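Local atomic coordinates of alternansucrase (Leuconostoc mesenteroides, PDB entry 6HVG), a protein that belongs to glycoside hydrolase family 70 and combines a TIM-type barrel catalytic domain with repeats related to cell-wall- and choline-binding modules. Residues Val1044-Phe1049 against Thr1080-Ala1085; Lys653-Leu658 against Gly1149-Ala1154; Val1363-Gly1368 against Tyr1378-Gln1383. All blocks are in the same frame, centred on the assembly; numbering follows the deposited sequence.

Interaction 1. Residues Val1044-Phe1049 against Thr1080-Ala1085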
ATOM      1  N   VAL A1044       8.214 -22.879  21.820  1.00 44.44           N
ATOM      2  CA  VAL A1044       8.827 -21.941  20.881  1.00 41.49           C
ATOM      3  C   VAL A1044       8.304 -22.263  19.487  1.00 40.80           C
ATOM      4  O   VAL A1044       8.369 -23.423  19.046  1.00 40.71           O
ATOM      5  CB  VAL A1044      10.350 -22.072  20.865  1.00 40.40           C
ATOM      6  CG1 VAL A1044      10.936 -21.101  19.858  1.00 42.57           C
ATOM      7  CG2 VAL A1044      10.921 -21.831  22.244  1.00 39.62           C
ATOM      8  N   ILE A1045       7.802 -21.248  18.794  1.00 39.61           N
ATOM      9  CA  ILE A1045       7.355 -21.414  17.413  1.00 39.70           C
ATOM     10  C   ILE A1045       8.464 -20.985  16.482  1.00 39.80           C
ATOM     11  O   ILE A1045       9.137 -19.998  16.740  1.00 43.52           O
ATOM     12  CB  ILE A1045       6.124 -20.552  17.105  1.00 38.98           C
ATOM     13  CG1 ILE A1045       4.992 -20.866  18.077  1.00 40.53           C
ATOM     14  CG2 ILE A1045       5.639 -20.807  15.691  1.00 37.94           C
ATOM     15  CD1 ILE A1045       3.877 -19.863  18.041  1.00 39.58           C
ATOM     16  N   TYR A1046       8.657 -21.726  15.412  1.00 39.94           N
ATOM     17  CA  TYR A1046       9.614 -21.346  14.403  1.00 43.81           C
ATOM     18  C   TYR A1046       8.835 -21.045  13.153  1.00 46.11           C
ATOM     19  O   TYR A1046       8.153 -21.921  12.612  1.00 43.54           O
ATOM     20  CB  TYR A1046      10.593 -22.474  14.154  1.00 45.67           C
ATOM     21  CG  TYR A1046      11.634 -22.230  13.098  1.00 46.71           C
ATOM     22  CD1 TYR A1046      12.637 -21.300  13.289  1.00 48.61           C
ATOM     23  CD2 TYR A1046      11.637 -22.956  11.924  1.00 49.56           C
ATOM     24  CE1 TYR A1046      13.612 -21.086  12.332  1.00 49.04           C
ATOM     25  CE2 TYR A1046      12.615 -22.757  10.966  1.00 52.70           C
ATOM     26  CZ  TYR A1046      13.597 -21.816  11.173  1.00 50.84           C
ATOM     27  OH  TYR A1046      14.558 -21.627  10.212  1.00 53.69           O
ATOM     28  N   GLU A1047       8.911 -19.793  12.720  1.00 48.08           N
ATOM     29  CA  GLU A1047       8.301 -19.390  11.471  1.00 47.95           C
ATOM     30  C   GLU A1047       9.325 -19.677  10.416  1.00 46.12           C
ATOM     31  O   GLU A1047      10.286 -18.912  10.258  1.00 47.37           O
ATOM     32  CB  GLU A1047       8.015 -17.918  11.546  1.00 50.48           C
ATOM     33  CG  GLU A1047       7.266 -17.390  10.345  1.00 55.96           C
ATOM     34  CD  GLU A1047       7.236 -15.877  10.346  1.00 56.87           C
ATOM     35  OE1 GLU A1047       8.170 -15.282  10.906  1.00 55.07           O
ATOM     36  OE2 GLU A1047       6.281 -15.289   9.816  1.00 61.17           O
ATOM     37  N   GLY A1048       9.145 -20.781   9.698  1.00 45.60           N
ATOM     38  CA  GLY A1048      10.239 -21.377   8.912  1.00 48.47           C
ATOM     39  C   GLY A1048      10.158 -21.206   7.396  1.00 48.02           C
ATOM     40  O   GLY A1048      10.152 -22.184   6.682  1.00 50.03           O
ATOM     41  N   PHE A1049      10.037 -19.977   6.926  1.00 47.29           N
ATOM     42  CA  PHE A1049      10.031 -19.694   5.529  1.00 45.73           C
ATOM     43  C   PHE A1049      10.221 -18.224   5.412  1.00 44.62           C
ATOM     44  O   PHE A1049      10.051 -17.484   6.363  1.00 41.28           O
ATOM     45  CB  PHE A1049       8.705 -20.101   4.882  1.00 49.13           C
ATOM     46  CG  PHE A1049       7.549 -19.244   5.276  1.00 51.44           C
ATOM     47  CD1 PHE A1049       6.891 -19.447   6.481  1.00 50.22           C
ATOM     48  CD2 PHE A1049       7.098 -18.234   4.420  1.00 49.54           C
ATOM     49  CE1 PHE A1049       5.831 -18.650   6.851  1.00 52.05           C
ATOM     50  CE2 PHE A1049       6.027 -17.472   4.771  1.00 50.96           C
ATOM     51  CZ  PHE A1049       5.388 -17.664   5.990  1.00 54.28           C
ATOM     52  N   THR A1080       8.900 -26.304  19.581  1.00 43.68           N
ATOM     53  CA  THR A1080       7.809 -27.226  19.838  1.00 43.91           C
ATOM     54  C   THR A1080       6.712 -27.152  18.776  1.00 44.71           C
ATOM     55  O   THR A1080       5.922 -28.077  18.682  1.00 47.12           O
ATOM     56  CB  THR A1080       7.185 -26.969  21.211  1.00 42.02           C
ATOM     57  OG1 THR A1080       6.704 -25.624  21.278  1.00 40.51           O
ATOM     58  CG2 THR A1080       8.206 -27.231  22.297  1.00 41.12           C
ATOM     59  N   SER A1081       6.663 -26.061  17.996  1.00 45.76           N
ATOM     60  CA  SER A1081       5.790 -25.960  16.809  1.00 44.42           C
ATOM     61  C   SER A1081       6.457 -25.292  15.605  1.00 42.92           C
ATOM     62  O   SER A1081       7.107 -24.267  15.733  1.00 45.51           O
ATOM     63  CB  SER A1081       4.512 -25.214  17.143  1.00 46.35           C
ATOM     64  OG  SER A1081       3.567 -25.393  16.098  1.00 47.06           O
ATOM     65  N   PHE A1082       6.281 -25.888  14.433  1.00 43.59           N
ATOM     66  CA  PHE A1082       6.890 -25.421  13.200  1.00 43.33           C
ATOM     67  C   PHE A1082       5.828 -24.742  12.349  1.00 44.80           C
ATOM     68  O   PHE A1082       4.888 -25.386  11.874  1.00 48.49           O
ATOM     69  CB  PHE A1082       7.481 -26.584  12.425  1.00 44.15           C
ATOM     70  CG  PHE A1082       8.559 -26.177  11.442  1.00 46.53           C
ATOM     71  CD1 PHE A1082       8.229 -25.577  10.236  1.00 46.11           C
ATOM     72  CD2 PHE A1082       9.896 -26.406  11.724  1.00 45.58           C
ATOM     73  CE1 PHE A1082       9.214 -25.210   9.350  1.00 48.07           C
ATOM     74  CE2 PHE A1082      10.884 -26.048  10.836  1.00 47.25           C
ATOM     75  CZ  PHE A1082      10.547 -25.454   9.649  1.00 48.60           C
ATOM     76  N   GLU A1083       5.952 -23.434  12.182  1.00 44.63           N
ATOM     77  CA  GLU A1083       5.020 -22.691  11.343  1.00 44.75           C
ATOM     78  C   GLU A1083       5.531 -22.776   9.933  1.00 42.71           C
ATOM     79  O   GLU A1083       6.543 -22.167   9.594  1.00 41.03           O
ATOM     80  CB  GLU A1083       4.891 -21.233  11.792  1.00 46.88           C
ATOM     81  CG  GLU A1083       3.729 -20.500  11.163  1.00 48.74           C
ATOM     82  CD  GLU A1083       3.851 -18.988  11.277  1.00 53.49           C
ATOM     83  OE1 GLU A1083       4.193 -18.489  12.375  1.00 54.75           O
ATOM     84  OE2 GLU A1083       3.618 -18.291  10.251  1.00 54.28           O
ATOM     85  N   LEU A1084       4.837 -23.574   9.122  1.00 44.92           N
ATOM     86  CA  LEU A1084       5.165 -23.764   7.702  1.00 45.00           C
ATOM     87  C   LEU A1084       4.482 -22.694   6.873  1.00 43.78           C
ATOM     88  O   LEU A1084       3.394 -22.251   7.209  1.00 42.50           O
ATOM     89  CB  LEU A1084       4.684 -25.135   7.217  1.00 45.69           C
ATOM     90  CG  LEU A1084       5.402 -26.355   7.783  1.00 49.02           C
ATOM     91  CD1 LEU A1084       4.444 -27.483   8.034  1.00 51.58           C
ATOM     92  CD2 LEU A1084       6.510 -26.824   6.863  1.00 52.93           C
ATOM     93  N   ALA A1085       5.103 -22.329   5.763  1.00 46.24           N
ATOM     94  CA  ALA A1085       4.500 -21.420   4.806  1.00 46.58           C
ATOM     95  C   ALA A1085       3.140 -21.954   4.346  1.00 45.05           C
ATOM     96  O   ALA A1085       2.849 -23.147   4.516  1.00 42.51           O
ATOM     97  CB  ALA A1085       5.408 -21.245   3.611  1.00 47.37           C
TER
HETATM   98  O   HOH W   1       7.660 -23.792   5.524  1.00 58.65           O
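Thr1080 starts the pairing with Val1044. Its OG1 accepts from Val1044 N at 3.2 Å, and its own N donates to Val1044 O at 3.0 Å. A chi1 of 59° sets OG1 between its backbone N and carbonyl carbon, where it also bonds Asn1043. Ser1081 N adds a weak bond to Val1044 O, and Ser1081 O takes Tyr1046 N at 3.0 Å. Phe1082 offers its ring face to the CD2-CE2 edge of Tyr1046. This is an offset edge-to-face pair, with centroids 5.1 Å apart and planes at 66°. Glu1083 N reaches Tyr1046 O at 2.7 Å, and Gly1048 N reaches Glu1083 O at 2.9 Å. The Glu1083 and Glu1047 chains run side by side; their respective partners include Arg823 and His752. Beyond Leu1084, Ala1085 CB sits over one face of the Phe1049 ring, 3.6 Å from its centroid. A water joins Ala1085 N to Gly1048 O. Strands 1045-1047 and 1081-1083 are thus parallel neighbours of a beta-alpha-beta unit in the barrel. Helix 1063-1075 packs against the face bearing Tyr1046 and Phe1082, while strands 821-825 and 1151-1156 continue the sheet on the two outer edges.

Interaction 2. Residues Lys653-Leu658 against Gly1149-Ala1154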
ATOM      1  N   LYS A 653      -1.256 -28.961  22.757  1.00 48.62           N
ATOM      2  CA  LYS A 653      -1.019 -29.918  21.668  1.00 48.47           C
ATOM      3  C   LYS A 653      -1.412 -29.355  20.310  1.00 46.50           C
ATOM      4  O   LYS A 653      -1.064 -29.922  19.276  1.00 46.90           O
ATOM      5  CB  LYS A 653      -1.816 -31.211  21.881  1.00 53.07           C
ATOM      6  CG  LYS A 653      -1.004 -32.372  22.389  1.00 60.70           C
ATOM      7  CD  LYS A 653      -1.915 -33.511  22.838  1.00 69.59           C
ATOM      8  CE  LYS A 653      -1.196 -34.441  23.816  1.00 74.94           C
ATOM      9  NZ  LYS A 653      -2.159 -35.234  24.620  1.00 78.45           N
ATOM     10  N   HIS A 654      -2.170 -28.272  20.307  1.00 46.18           N
ATOM     11  CA  HIS A 654      -2.645 -27.665  19.071  1.00 49.84           C
ATOM     12  C   HIS A 654      -2.418 -26.161  19.133  1.00 48.99           C
ATOM     13  O   HIS A 654      -3.363 -25.373  18.995  1.00 44.06           O
ATOM     14  CB  HIS A 654      -4.131 -27.973  18.852  1.00 49.56           C
ATOM     15  CG  HIS A 654      -4.438 -29.432  18.803  1.00 52.13           C
ATOM     16  ND1 HIS A 654      -4.664 -30.172  19.943  1.00 56.10           N
ATOM     17  CD2 HIS A 654      -4.557 -30.290  17.763  1.00 53.07           C
ATOM     18  CE1 HIS A 654      -4.899 -31.428  19.609  1.00 57.97           C
ATOM     19  NE2 HIS A 654      -4.853 -31.522  18.290  1.00 56.83           N
ATOM     20  N   LEU A 655      -1.152 -25.781  19.340  1.00 50.51           N
ATOM     21  CA  LEU A 655      -0.751 -24.369  19.337  1.00 49.45           C
ATOM     22  C   LEU A 655      -1.238 -23.657  18.089  1.00 46.50           C
ATOM     23  O   LEU A 655      -0.967 -24.110  16.999  1.00 43.15           O
ATOM     24  CB  LEU A 655       0.771 -24.222  19.398  1.00 49.64           C
ATOM     25  CG  LEU A 655       1.396 -24.210  20.777  1.00 50.47           C
ATOM     26  CD1 LEU A 655       2.906 -24.299  20.630  1.00 53.07           C
ATOM     27  CD2 LEU A 655       0.996 -22.951  21.540  1.00 49.62           C
ATOM     28  N   SER A 656      -1.946 -22.541  18.295  1.00 46.35           N
ATOM     29  CA  SER A 656      -2.568 -21.739  17.230  1.00 44.45           C
ATOM     30  C   SER A 656      -2.372 -20.241  17.461  1.00 43.01           C
ATOM     31  O   SER A 656      -2.552 -19.753  18.585  1.00 46.48           O
ATOM     32  CB  SER A 656      -4.076 -22.016  17.163  1.00 44.38           C
ATOM     33  OG  SER A 656      -4.318 -23.312  16.663  1.00 45.11           O
ATOM     34  N   ILE A 657      -2.027 -19.511  16.400  1.00 40.57           N
ATOM     35  CA  ILE A 657      -1.712 -18.088  16.508  1.00 40.40           C
ATOM     36  C   ILE A 657      -2.594 -17.256  15.590  1.00 41.94           C
ATOM     37  O   ILE A 657      -3.153 -17.760  14.612  1.00 47.56           O
ATOM     38  CB  ILE A 657      -0.214 -17.801  16.229  1.00 39.67           C
ATOM     39  CG1 ILE A 657       0.148 -18.119  14.773  1.00 39.31           C
ATOM     40  CG2 ILE A 657       0.644 -18.591  17.203  1.00 38.29           C
ATOM     41  CD1 ILE A 657       1.617 -17.890  14.428  1.00 39.92           C
ATOM     42  N   LEU A 658      -2.723 -15.978  15.924  1.00 41.19           N
ATOM     43  CA  LEU A 658      -3.481 -15.007  15.140  1.00 40.66           C
ATOM     44  C   LEU A 658      -2.536 -13.935  14.618  1.00 40.96           C
ATOM     45  O   LEU A 658      -1.693 -13.438  15.359  1.00 42.56           O
ATOM     46  CB  LEU A 658      -4.499 -14.286  16.019  1.00 40.14           C
ATOM     47  CG  LEU A 658      -5.617 -15.085  16.647  1.00 41.46           C
ATOM     48  CD1 LEU A 658      -6.323 -14.251  17.690  1.00 40.93           C
ATOM     49  CD2 LEU A 658      -6.574 -15.595  15.568  1.00 43.46           C
ATOM     50  N   GLY A1149       8.782 -34.675  17.722  1.00 56.57           N
ATOM     51  CA  GLY A1149       7.990 -34.067  18.795  1.00 53.44           C
ATOM     52  C   GLY A1149       7.654 -32.611  18.592  1.00 50.91           C
ATOM     53  O   GLY A1149       7.459 -31.874  19.544  1.00 51.38           O
ATOM     54  N   MET A1150       7.570 -32.199  17.337  1.00 52.46           N
ATOM     55  CA  MET A1150       7.159 -30.840  16.983  1.00 50.99           C
ATOM     56  C   MET A1150       5.815 -30.866  16.280  1.00 49.00           C
ATOM     57  O   MET A1150       5.490 -31.817  15.578  1.00 50.43           O
ATOM     58  CB  MET A1150       8.169 -30.208  16.044  1.00 50.33           C
ATOM     59  CG  MET A1150       9.457 -29.802  16.723  1.00 51.27           C
ATOM     60  SD  MET A1150      10.624 -29.062  15.581  1.00 50.78           S
ATOM     61  CE  MET A1150      11.299 -30.534  14.831  1.00 53.45           C
ATOM     62  N   GLN A1151       5.043 -29.810  16.488  1.00 47.28           N
ATOM     63  CA  GLN A1151       3.777 -29.616  15.808  1.00 46.78           C
ATOM     64  C   GLN A1151       3.946 -28.898  14.478  1.00 43.77           C
ATOM     65  O   GLN A1151       4.933 -28.234  14.254  1.00 45.24           O
ATOM     66  CB  GLN A1151       2.840 -28.790  16.678  1.00 47.80           C
ATOM     67  CG  GLN A1151       2.387 -29.429  17.973  1.00 47.26           C
ATOM     68  CD  GLN A1151       1.554 -28.471  18.785  1.00 51.66           C
ATOM     69  OE1 GLN A1151       0.825 -27.628  18.234  1.00 59.09           O
ATOM     70  NE2 GLN A1151       1.642 -28.586  20.097  1.00 51.78           N
ATOM     71  N   ALA A1152       2.958 -29.027  13.607  1.00 42.85           N
ATOM     72  CA  ALA A1152       2.961 -28.327  12.320  1.00 43.06           C
ATOM     73  C   ALA A1152       1.777 -27.371  12.239  1.00 44.76           C
ATOM     74  O   ALA A1152       0.603 -27.756  12.447  1.00 45.15           O
ATOM     75  CB  ALA A1152       2.914 -29.318  11.159  1.00 42.11           C
ATOM     76  N   ILE A1153       2.081 -26.118  11.928  1.00 45.49           N
ATOM     77  CA  ILE A1153       1.053 -25.076  11.818  1.00 46.30           C
ATOM     78  C   ILE A1153       0.670 -24.841  10.369  1.00 43.75           C
ATOM     79  O   ILE A1153       1.526 -24.608   9.515  1.00 47.00           O
ATOM     80  CB  ILE A1153       1.512 -23.749  12.459  1.00 46.61           C
ATOM     81  CG1 ILE A1153       1.423 -23.836  13.974  1.00 47.80           C
ATOM     82  CG2 ILE A1153       0.645 -22.604  12.015  1.00 47.54           C
ATOM     83  CD1 ILE A1153       2.249 -22.775  14.664  1.00 50.97           C
ATOM     84  N   ALA A1154      -0.628 -24.888  10.115  1.00 42.87           N
ATOM     85  CA  ALA A1154      -1.192 -24.582   8.807  1.00 44.38           C
ATOM     86  C   ALA A1154      -1.538 -23.110   8.725  1.00 43.02           C
ATOM     87  O   ALA A1154      -2.166 -22.589   9.626  1.00 41.60           O
ATOM     88  CB  ALA A1154      -2.459 -25.406   8.598  1.00 46.18           C
TER
HETATM   89  O   HOH W   2       0.835 -26.078  16.244  1.00 50.77           O
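At the N-terminal end of the barrel strands, Gln1151 reaches across to the backbone of Lys653 and Leu655. Gln1151 opens strand 1151-1156, and Leu655 lies just ahead of strand 657-658. Strand 617-620 runs between these two in the sheet, so the contact spans a neighbour and is made by a side chain. The Gln1151 amide does most of the work. CG of Gln1151 lies anti to the carbonyl carbon (chi1 -66°) and the chain is extended beyond it, which carries the amide to the loop 653-656. OE1 accepts from Leu655 N at 2.9 Å. The donor lies in the carbonyl plane, on a lone pair, although the N-H points somewhat off line, at 134°. NE2 bonds the main-chain O of Asn652, the residue just before Lys653. Lys653 O also lies beside the amide, but is not hydrogen-bonded to it. Leu655 O takes a hydrogen from a water at 2.8 Å. That water may also link to Gln1151 OE1, but this second link is doubtful. Further along the strand, Ile1153 CG1 packs near Leu655 O, at 3.9 Å. With one end of the amide accepting and the other donating, both to main-chain atoms, the two bonds are consistent with a single rotation of the Gln1151 amide, and the turn after helix 648-652 is tied to the barrel strand.

Interaction 3. Residues Val1363-Gly1368 against Tyr1378-Gln1383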
ATOM      1  N   VAL A1363     -27.231  24.843 -22.228  1.00 43.92           N
ATOM      2  CA  VAL A1363     -25.857  24.525 -21.890  1.00 43.75           C
ATOM      3  C   VAL A1363     -25.699  24.618 -20.372  1.00 43.38           C
ATOM      4  O   VAL A1363     -26.144  25.577 -19.727  1.00 42.39           O
ATOM      5  CB  VAL A1363     -24.877  25.529 -22.538  1.00 45.67           C
ATOM      6  CG1 VAL A1363     -23.452  25.268 -22.084  1.00 46.64           C
ATOM      7  CG2 VAL A1363     -24.940  25.453 -24.053  1.00 45.01           C
ATOM      8  N   GLU A1364     -25.049  23.618 -19.804  1.00 44.35           N
ATOM      9  CA  GLU A1364     -24.764  23.586 -18.367  1.00 45.68           C
ATOM     10  C   GLU A1364     -23.498  24.398 -18.083  1.00 44.93           C
ATOM     11  O   GLU A1364     -22.490  24.275 -18.803  1.00 43.45           O
ATOM     12  CB  GLU A1364     -24.708  22.110 -17.911  1.00 47.03           C
ATOM     13  CG  GLU A1364     -23.716  21.689 -16.856  1.00 51.32           C
ATOM     14  CD  GLU A1364     -23.827  20.195 -16.547  1.00 54.77           C
ATOM     15  OE1 GLU A1364     -24.919  19.615 -16.728  1.00 57.45           O
ATOM     16  OE2 GLU A1364     -22.827  19.582 -16.104  1.00 60.53           O
ATOM     17  N   LEU A1365     -23.574  25.283 -17.085  1.00 46.24           N
ATOM     18  CA  LEU A1365     -22.412  26.071 -16.647  1.00 47.72           C
ATOM     19  C   LEU A1365     -21.522  25.189 -15.789  1.00 46.16           C
ATOM     20  O   LEU A1365     -22.020  24.442 -14.942  1.00 40.27           O
ATOM     21  CB  LEU A1365     -22.848  27.301 -15.851  1.00 48.25           C
ATOM     22  CG  LEU A1365     -21.780  28.277 -15.355  1.00 49.72           C
ATOM     23  CD1 LEU A1365     -21.093  29.000 -16.501  1.00 53.22           C
ATOM     24  CD2 LEU A1365     -22.393  29.292 -14.412  1.00 50.88           C
ATOM     25  N   ARG A1366     -20.219  25.257 -16.051  1.00 48.41           N
ATOM     26  CA  ARG A1366     -19.234  24.399 -15.391  1.00 51.52           C
ATOM     27  C   ARG A1366     -17.977  25.171 -15.039  1.00 53.59           C
ATOM     28  O   ARG A1366     -17.411  25.862 -15.897  1.00 58.16           O
ATOM     29  CB  ARG A1366     -18.827  23.274 -16.332  1.00 52.18           C
ATOM     30  CG  ARG A1366     -19.936  22.336 -16.732  1.00 55.06           C
ATOM     31  CD  ARG A1366     -19.431  21.289 -17.730  1.00 58.27           C
ATOM     32  NE  ARG A1366     -19.807  19.973 -17.210  1.00 62.11           N
ATOM     33  CZ  ARG A1366     -19.067  18.870 -17.274  1.00 68.57           C
ATOM     34  NH1 ARG A1366     -17.871  18.891 -17.865  1.00 68.97           N
ATOM     35  NH2 ARG A1366     -19.537  17.737 -16.744  1.00 70.82           N
ATOM     36  N   LYS A1367     -17.533  25.058 -13.784  1.00 55.69           N
ATOM     37  CA  LYS A1367     -16.274  25.651 -13.336  1.00 59.13           C
ATOM     38  C   LYS A1367     -16.377  27.178 -13.428  1.00 53.14           C
ATOM     39  O   LYS A1367     -15.493  27.849 -13.944  1.00 54.78           O
ATOM     40  CB  LYS A1367     -15.090  25.088 -14.157  1.00 68.49           C
ATOM     41  CG  LYS A1367     -13.765  25.065 -13.407  1.00 85.53           C
ATOM     42  CD  LYS A1367     -12.575  24.659 -14.282  1.00 91.15           C
ATOM     43  CE  LYS A1367     -11.281  24.663 -13.472  1.00 91.93           C
ATOM     44  NZ  LYS A1367     -11.304  23.625 -12.396  1.00 94.30           N
ATOM     45  N   GLY A1368     -17.457  27.725 -12.887  1.00 48.14           N
ATOM     46  CA  GLY A1368     -17.693  29.162 -13.004  1.00 48.90           C
ATOM     47  C   GLY A1368     -18.868  29.701 -12.215  1.00 46.54           C
ATOM     48  O   GLY A1368     -19.678  28.939 -11.676  1.00 45.53           O
ATOM     49  N   TYR A1378     -23.634  32.317  -7.383  1.00 54.74           N
ATOM     50  CA  TYR A1378     -23.312  30.959  -6.952  1.00 52.92           C
ATOM     51  C   TYR A1378     -22.134  30.457  -7.790  1.00 54.39           C
ATOM     52  O   TYR A1378     -21.803  31.068  -8.805  1.00 58.73           O
ATOM     53  CB  TYR A1378     -24.514  30.039  -7.158  1.00 53.05           C
ATOM     54  CG  TYR A1378     -25.777  30.450  -6.426  1.00 52.69           C
ATOM     55  CD1 TYR A1378     -26.596  31.461  -6.900  1.00 53.05           C
ATOM     56  CD2 TYR A1378     -26.161  29.792  -5.246  1.00 53.07           C
ATOM     57  CE1 TYR A1378     -27.754  31.819  -6.215  1.00 54.31           C
ATOM     58  CE2 TYR A1378     -27.312  30.142  -4.563  1.00 52.54           C
ATOM     59  CZ  TYR A1378     -28.110  31.145  -5.049  1.00 53.32           C
ATOM     60  OH  TYR A1378     -29.252  31.469  -4.366  1.00 54.96           O
ATOM     61  N   TYR A1379     -21.494  29.367  -7.367  1.00 50.62           N
ATOM     62  CA  TYR A1379     -20.442  28.745  -8.163  1.00 50.04           C
ATOM     63  C   TYR A1379     -20.790  27.294  -8.472  1.00 51.43           C
ATOM     64  O   TYR A1379     -21.397  26.607  -7.664  1.00 48.60           O
ATOM     65  CB  TYR A1379     -19.085  28.794  -7.440  1.00 49.41           C
ATOM     66  CG  TYR A1379     -17.930  28.107  -8.183  1.00 47.89           C
ATOM     67  CD1 TYR A1379     -17.613  26.781  -7.959  1.00 46.13           C
ATOM     68  CD2 TYR A1379     -17.162  28.804  -9.114  1.00 49.15           C
ATOM     69  CE1 TYR A1379     -16.568  26.163  -8.635  1.00 45.70           C
ATOM     70  CE2 TYR A1379     -16.114  28.188  -9.795  1.00 46.35           C
ATOM     71  CZ  TYR A1379     -15.823  26.874  -9.543  1.00 44.69           C
ATOM     72  OH  TYR A1379     -14.807  26.261 -10.242  1.00 44.53           O
ATOM     73  N   PHE A1380     -20.367  26.842  -9.654  1.00 51.65           N
ATOM     74  CA  PHE A1380     -20.671  25.506 -10.131  1.00 50.54           C
ATOM     75  C   PHE A1380     -19.380  24.801 -10.541  1.00 53.78           C
ATOM     76  O   PHE A1380     -18.567  25.377 -11.283  1.00 55.34           O
ATOM     77  CB  PHE A1380     -21.688  25.611 -11.288  1.00 48.26           C
ATOM     78  CG  PHE A1380     -22.952  26.308 -10.883  1.00 45.75           C
ATOM     79  CD1 PHE A1380     -24.007  25.596 -10.363  1.00 43.73           C
ATOM     80  CD2 PHE A1380     -23.066  27.684 -10.972  1.00 47.85           C
ATOM     81  CE1 PHE A1380     -25.158  26.240  -9.958  1.00 43.90           C
ATOM     82  CE2 PHE A1380     -24.225  28.342 -10.568  1.00 45.30           C
ATOM     83  CZ  PHE A1380     -25.266  27.616 -10.055  1.00 43.54           C
ATOM     84  N   ASP A1381     -19.226  23.552 -10.101  1.00 52.78           N
ATOM     85  CA  ASP A1381     -17.953  22.842 -10.208  1.00 53.71           C
ATOM     86  C   ASP A1381     -17.671  22.232 -11.602  1.00 51.49           C
ATOM     87  O   ASP A1381     -18.420  22.429 -12.539  1.00 47.32           O
ATOM     88  CB  ASP A1381     -17.844  21.789  -9.097  1.00 54.12           C
ATOM     89  CG  ASP A1381     -18.737  20.604  -9.307  1.00 60.58           C
ATOM     90  OD1 ASP A1381     -19.214  20.393 -10.451  1.00 60.95           O
ATOM     91  OD2 ASP A1381     -18.950  19.851  -8.324  1.00 64.62           O
ATOM     92  N   ASP A1382     -16.550  21.529 -11.723  1.00 55.90           N
ATOM     93  CA  ASP A1382     -16.119  20.872 -12.962  1.00 58.18           C
ATOM     94  C   ASP A1382     -17.255  20.137 -13.669  1.00 56.66           C
ATOM     95  O   ASP A1382     -17.298  20.117 -14.900  1.00 57.25           O
ATOM     96  CB  ASP A1382     -14.997  19.855 -12.679  1.00 63.49           C
ATOM     97  CG  ASP A1382     -13.733  20.494 -12.111  1.00 74.40           C
ATOM     98  OD1 ASP A1382     -13.832  21.472 -11.332  1.00 83.52           O
ATOM     99  OD2 ASP A1382     -12.624  19.993 -12.416  1.00 82.94           O
ATOM    100  N   GLN A1383     -18.159  19.531 -12.901  1.00 55.58           N
ATOM    101  CA  GLN A1383     -19.250  18.726 -13.470  1.00 55.84           C
ATOM    102  C   GLN A1383     -20.619  19.389 -13.432  1.00 50.70           C
ATOM    103  O   GLN A1383     -21.619  18.728 -13.639  1.00 51.67           O
ATOM    104  CB  GLN A1383     -19.346  17.414 -12.730  1.00 58.45           C
ATOM    105  CG  GLN A1383     -18.109  16.536 -12.790  1.00 63.55           C
ATOM    106  CD  GLN A1383     -18.407  15.173 -12.192  1.00 66.10           C
ATOM    107  OE1 GLN A1383     -18.812  15.077 -11.032  1.00 70.61           O
ATOM    108  NE2 GLN A1383     -18.250  14.120 -12.985  1.00 66.79           N
TER
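Phe1380 O is approached by two successive backbone N-H groups, those of Lys1367 and Gly1368. The Gly1368 N bond is 3.1 Å long. The Lys1367 N bond is weak, bent to 120°. Lys1367 N also donates to Asp1381 O at 3.0 Å, from well above that carbonyl plane. In return, Phe1380 N donates to Gly1368 O at 3.0 Å. Lys1367 and Gly1368 both face Phe1380, which makes a beta bulge; the positive phi of Lys1367 (65°) fits the G1 type. The bulge lies where strand 1368-1371 begins and strand 1377-1380 ends. These two strands form a small antiparallel hairpin, and the hairpin belongs to a putative cell wall binding repeat. Side chains gather round it. Tyr1379 CE2 lies 3.4 Å from Gly1368 N, and its OH lies alongside Lys1367 CG. Leu1365 CD2 touches Phe1380 CD2, the two side chains crossing at about a right angle. Past the strand, Asp1381 OD1 accepts from Gln1383 N in an Asx turn. Within this turn, Asp1382 O lies over the centre of the Arg1366 guanidinium, but is not hydrogen-bonded to it. The Arg1366 chain bends at chi3 (128°), and at the edge of its guanidinium NE gives Glu1364 OE2 a nearly straight hydrogen bond of 3.2 Å, part of a salt bridge. Trp1323 adds a cation-pi contact to Arg1366. On the exposed side, Lys1367 NZ makes a weak salt bridge to Asp1382 OD1, with the two side chains running the same way.

Overall arrangement
Interactions 1 and 2 belong to one parallel barrel sheet, with centres 8 Å apart. They touch directly: strands 1081-1083 and 1151-1156 are neighbours, probably joined by Phe1082 N to Gln1151 O and Ile1153 N to Phe1082 O. Along the chain, interaction 1 is nested within the loop closed by interaction 2. Interaction 1 is buried and built on regular strand pairing with aromatic packing. Interaction 2 is partly buried and rests on one side-chain amide, since its strands are not adjacent. Interaction 3 stands apart, with its centre about 61 Å from that of interaction 1. It joins a loop to a short hairpin strand, and it is partly buried, with Lys1367 and Asp1382 on its exposed side.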